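Local coordinates for type IV pilus assembly protein PilF (Pseudomonas aeruginosa, PDB 2HO1) that is required for outer membrane localization of the secretin subunit PilQ and its assembly into the dodecameric secretin of the type IV pilus, which drives twitching motility, at residues 40-43 against 44-47. Numbering follows the deposited sequence.
Sequences YIQL and GLGY
Leu43 and Tyr47, one helical turn apart, run alongside each other in the same direction. Leu43 CG is 3.7 Å from Tyr47 CE2, and CD1 of the same leucine reaches that ring carbon and the neighbouring CZ. With CG of Leu43 anti to its backbone N (chi1 -177°), the branched end extends alongside the ring, whose carbons give it a broad apolar surface. Ile41 and Leu45, likewise one turn apart, form a looser apolar pair: Ile41 CG2 stands 4.2 Å from Leu45 CD1. Gln42 is exposed, which suits its polar amide; this runs at a slant past Leu45, NE2 4.1 Å from CD1.

Backbone bonds of the alpha-helical i to i+4 pattern join the two segments. Gly44 N donates to Tyr40 O at 2.8 Å and Leu45 N to Ile41 O at 2.9 Å, both nearly straight. Gly46 N bonds more bent to Gln42 O (136°) and, in a weak i to i+3 bond (124°), to Leu43 O, which also accepts from Tyr47 N.

Gly44 is buried and offers bare backbone. Helix 33-49, in what is assigned as the first TPR, packs through Tyr40, Ile41 and Tyr47 on helix 57-66, and through Ile41 and Leu45 on helix 71-83.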
ATOM      1  N   TYR A  40     -28.270  18.132   1.761  1.00 38.01           N
ATOM      2  CA  TYR A  40     -28.999  16.877   1.589  1.00 38.33           C
ATOM      3  C   TYR A  40     -28.128  15.676   1.953  1.00 39.04           C
ATOM      4  O   TYR A  40     -28.611  14.707   2.589  1.00 37.51           O
ATOM      5  CB  TYR A  40     -29.468  16.738   0.148  1.00 42.31           C
ATOM      6  CG  TYR A  40     -30.695  17.542  -0.139  1.00 44.32           C
ATOM      7  CD1 TYR A  40     -31.807  17.437   0.688  1.00 45.94           C
ATOM      8  CD2 TYR A  40     -30.743  18.432  -1.216  1.00 45.19           C
ATOM      9  CE1 TYR A  40     -32.934  18.196   0.463  1.00 47.41           C
ATOM     10  CE2 TYR A  40     -31.868  19.195  -1.452  1.00 48.13           C
ATOM     11  CZ  TYR A  40     -32.965  19.074  -0.604  1.00 48.48           C
ATOM     12  OH  TYR A  40     -34.097  19.832  -0.808  1.00 50.90           O
ATOM     13  N   ILE A  41     -26.844  15.728   1.566  1.00 37.51           N
ATOM     14  CA  ILE A  41     -25.947  14.630   1.911  1.00 37.69           C
ATOM     15  C   ILE A  41     -25.831  14.555   3.440  1.00 38.03           C
ATOM     16  O   ILE A  41     -25.835  13.454   4.019  1.00 37.78           O
ATOM     17  CB  ILE A  41     -24.552  14.810   1.260  1.00 37.94           C
ATOM     18  CG1 ILE A  41     -24.685  14.619  -0.257  1.00 35.16           C
ATOM     19  CG2 ILE A  41     -23.549  13.796   1.831  1.00 37.20           C
ATOM     20  CD1 ILE A  41     -23.488  15.091  -1.030  1.00 34.99           C
ATOM     21  N   GLN A  42     -25.771  15.712   4.107  1.00 35.42           N
ATOM     22  CA  GLN A  42     -25.666  15.699   5.565  1.00 37.17           C
ATOM     23  C   GLN A  42     -26.946  15.153   6.206  1.00 35.83           C
ATOM     24  O   GLN A  42     -26.885  14.421   7.195  1.00 35.13           O
ATOM     25  CB  GLN A  42     -25.408  17.109   6.111  1.00 39.50           C
ATOM     26  CG  GLN A  42     -24.023  17.664   5.830  1.00 42.34           C
ATOM     27  CD  GLN A  42     -22.939  16.821   6.447  1.00 45.72           C
ATOM     28  OE1 GLN A  42     -22.849  16.702   7.666  1.00 49.64           O
ATOM     29  NE2 GLN A  42     -22.105  16.224   5.609  1.00 47.46           N
ATOM     30  N   LEU A  43     -28.092  15.531   5.640  1.00 35.94           N
ATOM     31  CA  LEU A  43     -29.389  15.093   6.141  1.00 36.55           C
ATOM     32  C   LEU A  43     -29.443  13.570   6.033  1.00 36.93           C
ATOM     33  O   LEU A  43     -29.821  12.888   6.978  1.00 39.52           O
ATOM     34  CB  LEU A  43     -30.514  15.730   5.316  1.00 35.15           C
ATOM     35  CG  LEU A  43     -31.947  15.422   5.785  1.00 38.53           C
ATOM     36  CD1 LEU A  43     -32.110  15.655   7.284  1.00 38.92           C
ATOM     37  CD2 LEU A  43     -32.909  16.293   5.014  1.00 39.22           C
ATOM     38  N   GLY A  44     -29.049  13.061   4.865  1.00 38.28           N
ATOM     39  CA  GLY A  44     -28.995  11.621   4.626  1.00 37.79           C
ATOM     40  C   GLY A  44     -28.115  10.905   5.641  1.00 38.27           C
ATOM     41  O   GLY A  44     -28.528   9.921   6.256  1.00 37.46           O
ATOM     42  N   LEU A  45     -26.905  11.404   5.846  1.00 39.06           N
ATOM     43  CA  LEU A  45     -26.003  10.778   6.806  1.00 39.11           C
ATOM     44  C   LEU A  45     -26.557  10.846   8.222  1.00 39.89           C
ATOM     45  O   LEU A  45     -26.213  10.010   9.054  1.00 40.69           O
ATOM     46  CB  LEU A  45     -24.624  11.441   6.767  1.00 38.70           C
ATOM     47  CG  LEU A  45     -23.801  11.249   5.481  1.00 40.61           C
ATOM     48  CD1 LEU A  45     -22.569  12.171   5.539  1.00 42.43           C
ATOM     49  CD2 LEU A  45     -23.368   9.790   5.330  1.00 40.75           C
ATOM     50  N   GLY A  46     -27.399  11.851   8.499  1.00 39.02           N
ATOM     51  CA  GLY A  46     -27.982  11.971   9.825  1.00 36.76           C
ATOM     52  C   GLY A  46     -29.021  10.877  10.048  1.00 37.72           C
ATOM     53  O   GLY A  46     -29.109  10.294  11.134  1.00 35.38           O
ATOM     54  N   TYR A  47     -29.838  10.625   9.034  1.00 38.25           N
ATOM     55  CA  TYR A  47     -30.818   9.554   9.114  1.00 41.39           C
ATOM     56  C   TYR A  47     -30.127   8.210   9.329  1.00 42.11           C
ATOM     57  O   TYR A  47     -30.546   7.412  10.163  1.00 44.85           O
ATOM     58  CB  TYR A  47     -31.670   9.521   7.849  1.00 42.28           C
ATOM     59  CG  TYR A  47     -32.741  10.587   7.805  1.00 43.40           C
ATOM     60  CD1 TYR A  47     -33.588  10.790   8.881  1.00 46.92           C
ATOM     61  CD2 TYR A  47     -32.905  11.385   6.684  1.00 46.64           C
ATOM     62  CE1 TYR A  47     -34.568  11.758   8.843  1.00 47.57           C
ATOM     63  CE2 TYR A  47     -33.882  12.355   6.638  1.00 47.11           C
ATOM     64  CZ  TYR A  47     -34.711  12.538   7.719  1.00 48.69           C
ATOM     65  OH  TYR A  47     -35.686  13.503   7.678  1.00 52.71           O
TER